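Local coordinates for hypothetical protein (Corynebacterium diphtheriae, PDB 2P4G) that probably acts as an NADP-dependent reductase in riboflavin biosynthesis, at residues R37-T42 with D64-L69; T142-N147 with A169-N174; R211-I216 with F255-V260. One frame throughout, in Å; residues are numbered along the deposited sequence.

How the interactions relate
From the N terminus the three contacts follow one another in series, each closing its own loop, with none nested in or crossing another. Interaction 1 closes the loop between strand 35-43 and helix 60-72 and packs that helix on the middle of the mixed sheet. Interaction 2 closes the excursion through helix 150-162 and joins the ends of strands 139-143 and 166-169, at one margin of the sheet. Interaction 3 brings strand 254-260 back beside strand 211-217, on the other side of the chain's centre from interaction 2. Interactions 1 and 3 touch through neighbouring strands, where His213 N lies 2.8 Å from Ala38 O; interaction 2 stands apart, its centre about 29 Å from that of interaction 1.

Interaction 1: residues R37-T42 with D64-L69; sequences RAIAIT and DLLIQL. With EDO (1,2-ethanediol), chain L.
In the hydrophobic layer between sheet and helix of this dihydrofolate reductase-like fold, Ile39 of strand 37-42 meets three leucines from the helical segment 64-69. Ile39 and Leu69 reach toward each other tip to tip, and Leu69 CD2 settles 3.5 Å from Ile39 CB. The same methyl also touches the end of the isoleucine, with Leu69 CD2 3.6 Å from Ile39 CD1. Leu66 comes across at an angle and lays its CD2 against the other branch, 3.6 Å from Ile39 CG2. Ile39 can serve both leucines because CG1 points away from its own backbone N (chi1 -177°), which spreads the two branches beneath the helix. Leu65 adds a looser contact.

The second methyl of Leu69, CD1, lies obliquely against Arg37, 4.1 Å from both CD and NH1 of that arginine. The guanidinium itself is held by a salt bridge to Glu35 and a cation-pi contact with Trp72. Farther along the strand, a 1,2-ethanediol, probably from the crystallisation liquor, accepts a hydrogen bond at O1 from Ile41 N (2.9 Å) and also bonds to Tyr200.

Strand and helix run almost antiparallel (172°), as in the first half of a beta-alpha-beta crossover to strand 75-79. Strands 190-195 and 211-217 flank strand 35-43, while helix 18-23 packs against Leu65.

Interaction 2: residues T142-N147 with A169-N174; sequences TQQPAN and APTSTN
The flat carboxamide of Gln143 points its NE2 into a turn of carbonyls contributed by Pro170, Thr171 and Thr173. Pro170 O lies close to the amide plane, 12° out of it, and receives a hydrogen bond of 2.6 Å from Gln143 NE2 on one of its lone pairs. Thr173 O is tilted off that plane toward one face and takes a weak bond, whereas Thr171 O lies well off it toward the other face and is too badly angled to be bonded. An extended chain, with CG opposite the backbone N (chi1 -168°), carries the amide this far across. Pro170 O is gripped a second time, by Thr173 OG1 at 2.6 Å, so side chains from both segments hold the turn closed.

The backbones pair as parallel strands. Ala169 N donates to Thr142 O at 2.7 Å, and Gln144 N returns a bond of 3.0 Å to Ala169 O. Beyond this bridge, Thr171 OG1 donates to Gln144 O at 3.1 Å from above the carbonyl plane. Thr171 CG2 meets Ala146 CB at 3.8 Å.

The contact thus ties together the ends of two neighbouring strands, 139-143 and 166-169, which helix 150-162 connects as a beta-alpha-beta unit. Trp152 of that helix packs on Gln144 and Pro145, and its NE1 joins the Ser116 carbonyl in bonding to Thr142 OG1. Asn174 stands at the N-cap of helix 175-184, its OD1 making a weak bond to Leu176 N.

Interaction 3: residues R211-I216 with F255-V260; sequences RLHLTI and FSRYKV
Leu212 and Tyr258 form a hydrogen-bonded pair in the antiparallel strand pairing of 211-216 with 255-260, their N and O atoms exchanging two bonds. Leu212 N reaches Tyr258 O at 2.9 Å, and Tyr258 N returns to Leu212 O at the same 2.9 Å. Leu214 and Ser256 repeat the pattern two residues on.

On the face carrying Arg211, His213 and Thr215, the aliphatic part of Arg257 runs alongside His213 and makes a CH-pi contact, with Arg257 CG 4.1 Å from the centroid of the imidazole. Thr215 OG1 approaches the Phe255 ring at its edge, 3.3 Å from Phe255 CD1. A water in the plane of the imidazole links His213 ND1 to Ser256 O.

Outside the pair, Glu244 of strand 237-248 receives both Arg211 and Arg257 in salt bridges, its carboxylate probably offsetting their neighbouring charges. Arg37 bonds to His213 NE2, and Asp62 holds the Thr215 hydroxyl. The other face, with Leu212, Leu214 and Tyr258, packs on Ile44 and Ile254 of the second subunit. On that face Ser256 OG, turned between its backbone N and carbonyl carbon (chi1 67°), donates to Leu214 O at 2.8 Å, giving this carbonyl a second donor besides Ser256 N.

Interaction 1: residues R37-T42 with D64-L69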
ATOM      1  N   ARG A  37      11.419 -15.814  -3.124  1.00 72.08           N
ATOM      2  CA  ARG A  37      10.439 -15.020  -2.416  1.00 71.54           C
ATOM      3  C   ARG A  37      11.005 -13.654  -2.109  1.00 70.95           C
ATOM      4  O   ARG A  37      12.176 -13.520  -1.767  1.00 69.44           O
ATOM      5  CB  ARG A  37      10.048 -15.672  -1.099  1.00 68.86           C
ATOM      6  CG  ARG A  37       9.557 -17.064  -1.280  1.00 68.47           C
ATOM      7  CD  ARG A  37       8.710 -17.466  -0.107  1.00 68.39           C
ATOM      8  NE  ARG A  37       8.361 -18.881  -0.117  1.00 70.97           N
ATOM      9  CZ  ARG A  37       7.762 -19.482   0.899  1.00 70.90           C
ATOM     10  NH1 ARG A  37       7.460 -18.798   1.999  1.00 74.64           N
ATOM     11  NH2 ARG A  37       7.483 -20.767   0.822  1.00 67.56           N
ATOM     12  N   ALA A  38      10.153 -12.649  -2.236  1.00 70.19           N
ATOM     13  CA  ALA A  38      10.497 -11.300  -1.836  1.00 72.08           C
ATOM     14  C   ALA A  38       9.810 -11.049  -0.494  1.00 72.41           C
ATOM     15  O   ALA A  38       8.680 -11.473  -0.303  1.00 74.23           O
ATOM     16  CB  ALA A  38      10.039 -10.316  -2.890  1.00 68.22           C
ATOM     17  N   ILE A  39      10.503 -10.396   0.437  1.00 74.55           N
ATOM     18  CA  ILE A  39       9.915 -10.029   1.728  1.00 72.59           C
ATOM     19  C   ILE A  39      10.015  -8.525   1.935  1.00 73.60           C
ATOM     20  O   ILE A  39      11.073  -7.930   1.759  1.00 74.25           O
ATOM     21  CB  ILE A  39      10.523 -10.831   2.924  1.00 73.03           C
ATOM     22  CG1 ILE A  39       9.812 -10.457   4.221  1.00 71.06           C
ATOM     23  CG2 ILE A  39      12.063 -10.642   3.050  1.00 66.64           C
ATOM     24  CD1 ILE A  39       9.727 -11.576   5.189  1.00 69.33           C
ATOM     25  N   ALA A  40       8.899  -7.889   2.274  1.00 72.17           N
ATOM     26  CA  ALA A  40       8.891  -6.429   2.273  1.00 71.88           C
ATOM     27  C   ALA A  40       7.914  -5.879   3.315  1.00 72.43           C
ATOM     28  O   ALA A  40       7.029  -6.598   3.791  1.00 72.25           O
ATOM     29  CB  ALA A  40       8.607  -5.883   0.838  1.00 68.19           C
ATOM     30  N   ILE A  41       8.157  -4.634   3.715  1.00 72.08           N
ATOM     31  CA  ILE A  41       7.288  -3.885   4.611  1.00 72.35           C
ATOM     32  C   ILE A  41       6.887  -2.570   3.937  1.00 73.62           C
ATOM     33  O   ILE A  41       7.666  -1.961   3.215  1.00 74.42           O
ATOM     34  CB  ILE A  41       7.981  -3.653   6.017  1.00 73.57           C
ATOM     35  CG1 ILE A  41       6.991  -3.060   7.030  1.00 71.48           C
ATOM     36  CG2 ILE A  41       9.208  -2.803   5.886  1.00 68.81           C
ATOM     37  CD1 ILE A  41       7.460  -3.191   8.475  1.00 71.43           C
ATOM     38  N   THR A  42       5.660  -2.129   4.170  1.00 75.33           N
ATOM     39  CA  THR A  42       5.154  -0.915   3.548  1.00 73.91           C
ATOM     40  C   THR A  42       4.175  -0.223   4.487  1.00 73.26           C
ATOM     41  O   THR A  42       3.509  -0.878   5.289  1.00 73.14           O
ATOM     42  CB  THR A  42       4.427  -1.250   2.199  1.00 75.06           C
ATOM     43  OG1 THR A  42       3.993  -0.042   1.569  1.00 73.44           O
ATOM     44  CG2 THR A  42       3.219  -2.199   2.414  1.00 69.98           C
ATOM     45  N   ASP A  64      10.718 -11.290  13.704  1.00 73.68           N
ATOM     46  CA  ASP A  64      10.663 -12.745  13.760  1.00 75.31           C
ATOM     47  C   ASP A  64      10.374 -13.402  12.419  1.00 74.59           C
ATOM     48  O   ASP A  64      10.952 -14.419  12.075  1.00 76.49           O
ATOM     49  CB  ASP A  64       9.567 -13.178  14.713  1.00 77.86           C
ATOM     50  CG  ASP A  64       9.858 -12.821  16.141  1.00 87.70           C
ATOM     51  OD1 ASP A  64      10.950 -12.251  16.410  1.00100.53           O
ATOM     52  OD2 ASP A  64       8.986 -13.118  16.996  1.00100.90           O
ATOM     53  N   LEU A  65       9.446 -12.844  11.673  1.00 76.09           N
ATOM     54  CA  LEU A  65       9.107 -13.386  10.360  1.00 77.36           C
ATOM     55  C   LEU A  65      10.286 -13.263   9.389  1.00 76.73           C
ATOM     56  O   LEU A  65      10.551 -14.167   8.607  1.00 79.10           O
ATOM     57  CB  LEU A  65       7.872 -12.664   9.794  1.00 75.97           C
ATOM     58  CG  LEU A  65       7.331 -13.174   8.467  1.00 76.18           C
ATOM     59  CD1 LEU A  65       6.887 -14.592   8.653  1.00 70.07           C
ATOM     60  CD2 LEU A  65       6.183 -12.262   7.967  1.00 76.86           C
ATOM     61  N   LEU A  66      10.993 -12.149   9.425  1.00 74.95           N
ATOM     62  CA  LEU A  66      12.194 -12.063   8.611  1.00 77.18           C
ATOM     63  C   LEU A  66      13.136 -13.207   8.954  1.00 76.23           C
ATOM     64  O   LEU A  66      13.654 -13.863   8.061  1.00 76.15           O
ATOM     65  CB  LEU A  66      12.927 -10.735   8.802  1.00 78.81           C
ATOM     66  CG  LEU A  66      13.071  -9.810   7.605  1.00 89.31           C
ATOM     67  CD1 LEU A  66      14.017  -8.655   7.998  1.00 91.36           C
ATOM     68  CD2 LEU A  66      13.589 -10.549   6.362  1.00 86.90           C
ATOM     69  N   ILE A  67      13.359 -13.437  10.250  1.00 76.90           N
ATOM     70  CA  ILE A  67      14.264 -14.502  10.695  1.00 76.60           C
ATOM     71  C   ILE A  67      13.753 -15.869  10.249  1.00 75.96           C
ATOM     72  O   ILE A  67      14.533 -16.710   9.802  1.00 76.60           O
ATOM     73  CB  ILE A  67      14.465 -14.484  12.225  1.00 76.78           C
ATOM     74  CG1 ILE A  67      15.213 -13.219  12.647  1.00 80.18           C
ATOM     75  CG2 ILE A  67      15.253 -15.702  12.695  1.00 74.84           C
ATOM     76  CD1 ILE A  67      16.407 -12.967  11.866  1.00 72.56           C
ATOM     77  N   GLN A  68      12.449 -16.077  10.366  1.00 74.85           N
ATOM     78  CA  GLN A  68      11.816 -17.341   9.934  1.00 75.10           C
ATOM     79  C   GLN A  68      12.095 -17.586   8.446  1.00 71.41           C
ATOM     80  O   GLN A  68      12.460 -18.689   8.053  1.00 70.01           O
ATOM     81  CB  GLN A  68      10.300 -17.312  10.201  1.00 74.50           C
ATOM     82  CG  GLN A  68       9.624 -18.646  10.115  1.00 77.92           C
ATOM     83  CD  GLN A  68       9.849 -19.480  11.358  1.00 78.14           C
ATOM     84  OE1 GLN A  68      10.741 -20.328  11.403  1.00 71.65           O
ATOM     85  NE2 GLN A  68       9.060 -19.219  12.384  1.00 77.80           N
ATOM     86  N   LEU A  69      11.954 -16.542   7.635  1.00 70.75           N
ATOM     87  CA  LEU A  69      12.160 -16.651   6.178  1.00 70.71           C
ATOM     88  C   LEU A  69      13.631 -16.857   5.844  1.00 69.81           C
ATOM     89  O   LEU A  69      13.974 -17.632   4.955  1.00 69.51           O
ATOM     90  CB  LEU A  69      11.588 -15.431   5.430  1.00 71.23           C
ATOM     91  CG  LEU A  69      11.536 -15.562   3.886  1.00 73.34           C
ATOM     92  CD1 LEU A  69      10.686 -16.741   3.390  1.00 63.10           C
ATOM     93  CD2 LEU A  69      11.078 -14.277   3.231  1.00 67.53           C
TER
HETATM   94  C1  EDO L 280      10.795  -2.661   2.551  1.00 82.21           C
HETATM   95  O1  EDO L 280      10.851  -4.045   2.939  1.00 78.12           O
HETATM   96  C2  EDO L 280      12.210  -2.157   2.265  1.00 79.84           C
HETATM   97  O2  EDO L 280      12.653  -2.664   1.003  1.00 70.17           O

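Interaction 2: residues T142-N147 with A169-N174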
ATOM      1  N   THR A 142      28.367  -6.925  -8.400  1.00 72.62           N
ATOM      2  CA  THR A 142      28.487  -5.598  -8.947  1.00 72.42           C
ATOM      3  C   THR A 142      28.527  -5.663 -10.484  1.00 73.90           C
ATOM      4  O   THR A 142      28.254  -6.704 -11.089  1.00 75.49           O
ATOM      5  CB  THR A 142      29.736  -4.908  -8.361  1.00 72.13           C
ATOM      6  OG1 THR A 142      29.805  -3.561  -8.837  1.00 68.72           O
ATOM      7  CG2 THR A 142      31.000  -5.653  -8.726  1.00 66.45           C
ATOM      8  N   GLN A 143      28.862  -4.551 -11.114  1.00 74.26           N
ATOM      9  CA  GLN A 143      28.872  -4.462 -12.560  1.00 74.90           C
ATOM     10  C   GLN A 143      30.079  -3.650 -12.988  1.00 75.82           C
ATOM     11  O   GLN A 143      30.460  -2.729 -12.301  1.00 78.13           O
ATOM     12  CB  GLN A 143      27.575  -3.783 -12.998  1.00 74.89           C
ATOM     13  CG  GLN A 143      27.275  -3.862 -14.467  1.00 78.59           C
ATOM     14  CD  GLN A 143      25.782  -3.747 -14.779  1.00 87.06           C
ATOM     15  OE1 GLN A 143      24.994  -3.156 -14.021  1.00 83.53           O
ATOM     16  NE2 GLN A 143      25.389  -4.314 -15.914  1.00 95.45           N
ATOM     17  N   GLN A 144      30.707  -3.990 -14.099  1.00 78.10           N
ATOM     18  CA  GLN A 144      31.785  -3.156 -14.611  1.00 79.53           C
ATOM     19  C   GLN A 144      31.168  -1.827 -14.985  1.00 81.37           C
ATOM     20  O   GLN A 144      30.280  -1.797 -15.835  1.00 81.22           O
ATOM     21  CB  GLN A 144      32.433  -3.777 -15.839  1.00 79.59           C
ATOM     22  CG  GLN A 144      33.687  -3.051 -16.318  1.00 81.43           C
ATOM     23  CD  GLN A 144      34.928  -3.419 -15.519  1.00 85.01           C
ATOM     24  OE1 GLN A 144      35.178  -4.594 -15.233  1.00 87.21           O
ATOM     25  NE2 GLN A 144      35.721  -2.412 -15.161  1.00 87.30           N
ATOM     26  N   PRO A 145      31.614  -0.727 -14.345  1.00 84.30           N
ATOM     27  CA  PRO A 145      31.019   0.578 -14.633  1.00 85.84           C
ATOM     28  C   PRO A 145      31.293   1.008 -16.074  1.00 84.85           C
ATOM     29  O   PRO A 145      32.414   0.844 -16.560  1.00 83.53           O
ATOM     30  CB  PRO A 145      31.704   1.511 -13.623  1.00 86.60           C
ATOM     31  CG  PRO A 145      32.996   0.856 -13.330  1.00 86.59           C
ATOM     32  CD  PRO A 145      32.680  -0.609 -13.334  1.00 84.74           C
ATOM     33  N   ALA A 146      30.255   1.528 -16.730  1.00 85.94           N
ATOM     34  CA  ALA A 146      30.276   1.805 -18.167  1.00 87.90           C
ATOM     35  C   ALA A 146      31.409   2.757 -18.480  1.00 89.11           C
ATOM     36  O   ALA A 146      32.300   2.451 -19.276  1.00 88.35           O
ATOM     37  CB  ALA A 146      28.928   2.398 -18.625  1.00 87.24           C
ATOM     38  N   ASN A 147      31.368   3.910 -17.828  1.00 91.54           N
ATOM     39  CA  ASN A 147      32.470   4.845 -17.859  1.00 93.21           C
ATOM     40  C   ASN A 147      33.216   4.742 -16.544  1.00 94.06           C
ATOM     41  O   ASN A 147      32.608   4.676 -15.467  1.00 92.92           O
ATOM     42  CB  ASN A 147      31.968   6.259 -18.147  1.00 93.13           C
ATOM     43  CG  ASN A 147      31.743   6.494 -19.633  1.00 96.03           C
ATOM     44  OD1 ASN A 147      32.580   6.121 -20.470  1.00 90.56           O
ATOM     45  ND2 ASN A 147      30.614   7.113 -19.971  1.00 98.48           N
ATOM     46  N   ALA A 169      29.350  -8.389 -12.881  1.00 71.60           N
ATOM     47  CA  ALA A 169      28.511  -8.557 -14.069  1.00 73.74           C
ATOM     48  C   ALA A 169      29.019  -7.648 -15.190  1.00 76.16           C
ATOM     49  O   ALA A 169      29.550  -6.580 -14.920  1.00 76.90           O
ATOM     50  CB  ALA A 169      27.046  -8.236 -13.745  1.00 72.06           C
ATOM     51  N   PRO A 170      28.922  -8.094 -16.455  1.00 80.75           N
ATOM     52  CA  PRO A 170      29.147  -7.192 -17.587  1.00 82.11           C
ATOM     53  C   PRO A 170      28.275  -5.946 -17.576  1.00 84.73           C
ATOM     54  O   PRO A 170      27.214  -5.918 -16.938  1.00 83.74           O
ATOM     55  CB  PRO A 170      28.805  -8.063 -18.792  1.00 82.19           C
ATOM     56  CG  PRO A 170      29.145  -9.443 -18.337  1.00 81.10           C
ATOM     57  CD  PRO A 170      28.709  -9.482 -16.910  1.00 81.64           C
ATOM     58  N   THR A 171      28.733  -4.927 -18.298  1.00 88.55           N
ATOM     59  CA  THR A 171      28.031  -3.643 -18.387  1.00 91.18           C
ATOM     60  C   THR A 171      26.604  -3.832 -18.917  1.00 92.66           C
ATOM     61  O   THR A 171      25.658  -3.196 -18.425  1.00 91.20           O
ATOM     62  CB  THR A 171      28.806  -2.660 -19.303  1.00 92.08           C
ATOM     63  OG1 THR A 171      30.176  -2.574 -18.873  1.00 92.64           O
ATOM     64  CG2 THR A 171      28.165  -1.264 -19.289  1.00 92.52           C
ATOM     65  N   SER A 172      26.474  -4.727 -19.903  1.00 93.39           N
ATOM     66  CA  SER A 172      25.197  -5.066 -20.547  1.00 95.02           C
ATOM     67  C   SER A 172      24.187  -5.762 -19.638  1.00 96.14           C
ATOM     68  O   SER A 172      22.996  -5.452 -19.666  1.00 97.76           O
ATOM     69  CB  SER A 172      25.477  -5.978 -21.739  1.00 95.97           C
ATOM     70  OG  SER A 172      26.542  -6.872 -21.438  1.00 96.93           O
ATOM     71  N   THR A 173      24.682  -6.692 -18.827  1.00 96.28           N
ATOM     72  CA  THR A 173      23.855  -7.666 -18.107  1.00 94.43           C
ATOM     73  C   THR A 173      22.973  -7.098 -16.982  1.00 94.08           C
ATOM     74  O   THR A 173      23.119  -5.949 -16.563  1.00 94.31           O
ATOM     75  CB  THR A 173      24.762  -8.734 -17.481  1.00 94.79           C
ATOM     76  OG1 THR A 173      25.725  -8.086 -16.640  1.00 96.00           O
ATOM     77  CG2 THR A 173      25.486  -9.535 -18.552  1.00 87.81           C
ATOM     78  N   ASN A 174      22.060  -7.935 -16.499  1.00 93.07           N
ATOM     79  CA  ASN A 174      21.199  -7.603 -15.373  1.00 93.23           C
ATOM     80  C   ASN A 174      21.771  -8.234 -14.096  1.00 92.62           C
ATOM     81  O   ASN A 174      21.905  -9.446 -14.025  1.00 92.61           O
ATOM     82  CB  ASN A 174      19.782  -8.124 -15.635  1.00 93.19           C
ATOM     83  CG  ASN A 174      18.774  -7.662 -14.596  1.00 94.23           C
ATOM     84  OD1 ASN A 174      19.088  -7.487 -13.414  1.00103.45           O
ATOM     85  ND2 ASN A 174      17.543  -7.474 -15.034  1.00 95.33           N
TER

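Interaction 3: residues R211-I216 with F255-V260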
ATOM      1  N   ARG A 211       6.691 -15.826  -4.819  1.00 70.97           N
ATOM      2  CA  ARG A 211       5.828 -15.431  -3.699  1.00 72.19           C
ATOM      3  C   ARG A 211       6.366 -14.173  -3.077  1.00 72.68           C
ATOM      4  O   ARG A 211       7.563 -13.918  -3.137  1.00 72.37           O
ATOM      5  CB  ARG A 211       5.802 -16.471  -2.584  1.00 69.70           C
ATOM      6  CG  ARG A 211       4.811 -17.497  -2.813  1.00 77.34           C
ATOM      7  CD  ARG A 211       4.671 -18.478  -1.681  1.00 69.95           C
ATOM      8  NE  ARG A 211       3.698 -19.445  -2.163  1.00 72.22           N
ATOM      9  CZ  ARG A 211       3.972 -20.400  -3.047  1.00 73.85           C
ATOM     10  NH1 ARG A 211       5.213 -20.607  -3.483  1.00 73.05           N
ATOM     11  NH2 ARG A 211       3.000 -21.198  -3.452  1.00 77.27           N
ATOM     12  N   LEU A 212       5.455 -13.452  -2.431  1.00 73.16           N
ATOM     13  CA  LEU A 212       5.742 -12.219  -1.736  1.00 74.49           C
ATOM     14  C   LEU A 212       5.212 -12.323  -0.316  1.00 73.91           C
ATOM     15  O   LEU A 212       4.059 -12.683  -0.122  1.00 72.23           O
ATOM     16  CB  LEU A 212       5.048 -11.069  -2.473  1.00 73.72           C
ATOM     17  CG  LEU A 212       5.088  -9.662  -1.896  1.00 76.51           C
ATOM     18  CD1 LEU A 212       6.513  -9.175  -1.724  1.00 72.75           C
ATOM     19  CD2 LEU A 212       4.285  -8.777  -2.822  1.00 70.04           C
ATOM     20  N   HIS A 213       6.079 -12.039   0.655  1.00 74.29           N
ATOM     21  CA  HIS A 213       5.671 -11.760   2.006  1.00 74.00           C
ATOM     22  C   HIS A 213       5.632 -10.250   2.172  1.00 74.80           C
ATOM     23  O   HIS A 213       6.656  -9.601   2.071  1.00 74.37           O
ATOM     24  CB  HIS A 213       6.662 -12.349   2.985  1.00 73.36           C
ATOM     25  CG  HIS A 213       6.650 -13.829   2.995  1.00 65.98           C
ATOM     26  ND1 HIS A 213       5.881 -14.560   3.872  1.00 66.42           N
ATOM     27  CD2 HIS A 213       7.279 -14.723   2.200  1.00 71.44           C
ATOM     28  CE1 HIS A 213       6.045 -15.846   3.620  1.00 70.71           C
ATOM     29  NE2 HIS A 213       6.899 -15.970   2.619  1.00 62.92           N
ATOM     30  N   LEU A 214       4.446  -9.702   2.414  1.00 74.80           N
ATOM     31  CA  LEU A 214       4.287  -8.254   2.561  1.00 72.30           C
ATOM     32  C   LEU A 214       3.644  -7.987   3.903  1.00 73.51           C
ATOM     33  O   LEU A 214       2.601  -8.573   4.241  1.00 70.92           O
ATOM     34  CB  LEU A 214       3.438  -7.675   1.432  1.00 73.44           C
ATOM     35  CG  LEU A 214       3.170  -6.158   1.470  1.00 77.76           C
ATOM     36  CD1 LEU A 214       4.417  -5.382   1.122  1.00 68.47           C
ATOM     37  CD2 LEU A 214       2.021  -5.803   0.526  1.00 69.94           C
ATOM     38  N   THR A 215       4.316  -7.144   4.680  1.00 73.07           N
ATOM     39  CA  THR A 215       3.810  -6.628   5.930  1.00 73.17           C
ATOM     40  C   THR A 215       3.306  -5.217   5.672  1.00 73.93           C
ATOM     41  O   THR A 215       4.029  -4.402   5.113  1.00 73.08           O
ATOM     42  CB  THR A 215       4.926  -6.551   6.981  1.00 74.64           C
ATOM     43  OG1 THR A 215       5.495  -7.855   7.137  1.00 70.84           O
ATOM     44  CG2 THR A 215       4.394  -6.002   8.342  1.00 71.13           C
ATOM     45  N   ILE A 216       2.070  -4.940   6.087  1.00 75.31           N
ATOM     46  CA  ILE A 216       1.464  -3.615   5.938  1.00 73.87           C
ATOM     47  C   ILE A 216       1.328  -3.004   7.316  1.00 74.06           C
ATOM     48  O   ILE A 216       0.585  -3.509   8.179  1.00 73.92           O
ATOM     49  CB  ILE A 216       0.107  -3.682   5.267  1.00 74.20           C
ATOM     50  CG1 ILE A 216       0.245  -4.422   3.927  1.00 73.26           C
ATOM     51  CG2 ILE A 216      -0.454  -2.254   5.090  1.00 64.48           C
ATOM     52  CD1 ILE A 216      -0.968  -5.143   3.492  1.00 79.94           C
ATOM     53  N   PHE A 255       0.198  -9.130   8.017  1.00 70.39           N
ATOM     54  CA  PHE A 255       1.136  -9.970   7.342  1.00 70.95           C
ATOM     55  C   PHE A 255       0.351 -10.716   6.295  1.00 69.85           C
ATOM     56  O   PHE A 255      -0.691 -11.297   6.596  1.00 70.88           O
ATOM     57  CB  PHE A 255       1.795 -10.943   8.309  1.00 69.73           C
ATOM     58  CG  PHE A 255       2.477 -10.273   9.446  1.00 71.24           C
ATOM     59  CD1 PHE A 255       3.713  -9.672   9.267  1.00 73.25           C
ATOM     60  CD2 PHE A 255       1.890 -10.219  10.685  1.00 69.98           C
ATOM     61  CE1 PHE A 255       4.336  -9.053  10.295  1.00 67.95           C
ATOM     62  CE2 PHE A 255       2.528  -9.599  11.727  1.00 75.67           C
ATOM     63  CZ  PHE A 255       3.752  -9.015  11.537  1.00 71.15           C
ATOM     64  N   SER A 256       0.880 -10.707   5.074  1.00 68.83           N
ATOM     65  CA  SER A 256       0.213 -11.285   3.921  1.00 70.96           C
ATOM     66  C   SER A 256       1.244 -12.069   3.118  1.00 69.88           C
ATOM     67  O   SER A 256       2.374 -11.644   2.985  1.00 71.68           O
ATOM     68  CB  SER A 256      -0.396 -10.184   3.048  1.00 72.13           C
ATOM     69  OG  SER A 256       0.622  -9.392   2.465  1.00 75.07           O
ATOM     70  N   ARG A 257       0.843 -13.234   2.625  1.00 69.82           N
ATOM     71  CA  ARG A 257       1.631 -13.997   1.711  1.00 68.20           C
ATOM     72  C   ARG A 257       0.817 -14.136   0.443  1.00 69.87           C
ATOM     73  O   ARG A 257      -0.342 -14.626   0.487  1.00 70.33           O
ATOM     74  CB  ARG A 257       1.911 -15.383   2.266  1.00 67.00           C
ATOM     75  CG  ARG A 257       2.970 -16.119   1.459  1.00 73.23           C
ATOM     76  CD  ARG A 257       3.245 -17.489   2.015  1.00 70.45           C
ATOM     77  NE  ARG A 257       2.161 -18.389   1.708  1.00 67.71           N
ATOM     78  CZ  ARG A 257       2.044 -19.614   2.207  1.00 69.89           C
ATOM     79  NH1 ARG A 257       2.941 -20.088   3.048  1.00 73.64           N
ATOM     80  NH2 ARG A 257       1.015 -20.361   1.843  1.00 71.47           N
ATOM     81  N   TYR A 258       1.425 -13.722  -0.671  1.00 70.84           N
ATOM     82  CA  TYR A 258       0.839 -13.840  -2.007  1.00 70.49           C
ATOM     83  C   TYR A 258       1.682 -14.697  -2.927  1.00 71.12           C
ATOM     84  O   TYR A 258       2.911 -14.683  -2.856  1.00 70.94           O
ATOM     85  CB  TYR A 258       0.788 -12.485  -2.684  1.00 69.36           C
ATOM     86  CG  TYR A 258      -0.075 -11.442  -2.027  1.00 72.22           C
ATOM     87  CD1 TYR A 258      -1.439 -11.326  -2.351  1.00 75.75           C
ATOM     88  CD2 TYR A 258       0.476 -10.523  -1.124  1.00 69.80           C
ATOM     89  CE1 TYR A 258      -2.242 -10.328  -1.780  1.00 73.59           C
ATOM     90  CE2 TYR A 258      -0.321  -9.523  -0.534  1.00 72.84           C
ATOM     91  CZ  TYR A 258      -1.669  -9.428  -0.880  1.00 71.50           C
ATOM     92  OH  TYR A 258      -2.436  -8.454  -0.306  1.00 73.16           O
ATOM     93  N   LYS A 259       1.005 -15.370  -3.847  1.00 72.80           N
ATOM     94  CA  LYS A 259       1.653 -16.060  -4.948  1.00 73.91           C
ATOM     95  C   LYS A 259       1.678 -15.114  -6.134  1.00 73.68           C
ATOM     96  O   LYS A 259       0.645 -14.563  -6.508  1.00 75.43           O
ATOM     97  CB  LYS A 259       0.879 -17.337  -5.284  1.00 72.76           C
ATOM     98  CG  LYS A 259       1.202 -18.000  -6.634  1.00 83.39           C
ATOM     99  CD  LYS A 259       2.637 -18.511  -6.724  1.00 91.70           C
ATOM    100  CE  LYS A 259       2.759 -19.669  -7.695  1.00 96.09           C
ATOM    101  NZ  LYS A 259       1.874 -20.826  -7.336  1.00102.31           N
ATOM    102  N   VAL A 260       2.848 -14.943  -6.739  1.00 74.16           N
ATOM    103  CA  VAL A 260       2.997 -14.065  -7.903  1.00 76.77           C
ATOM    104  C   VAL A 260       2.618 -14.774  -9.197  1.00 77.00           C
ATOM    105  O   VAL A 260       3.147 -15.818  -9.502  1.00 77.59           O
ATOM    106  CB  VAL A 260       4.427 -13.526  -8.018  1.00 76.48           C
ATOM    107  CG1 VAL A 260       4.596 -12.738  -9.298  1.00 79.27           C
ATOM    108  CG2 VAL A 260       4.756 -12.688  -6.813  1.00 71.83           C
TER
HETATM  109  O   HOH W   1       4.319 -12.305   5.284  1.00 63.76           O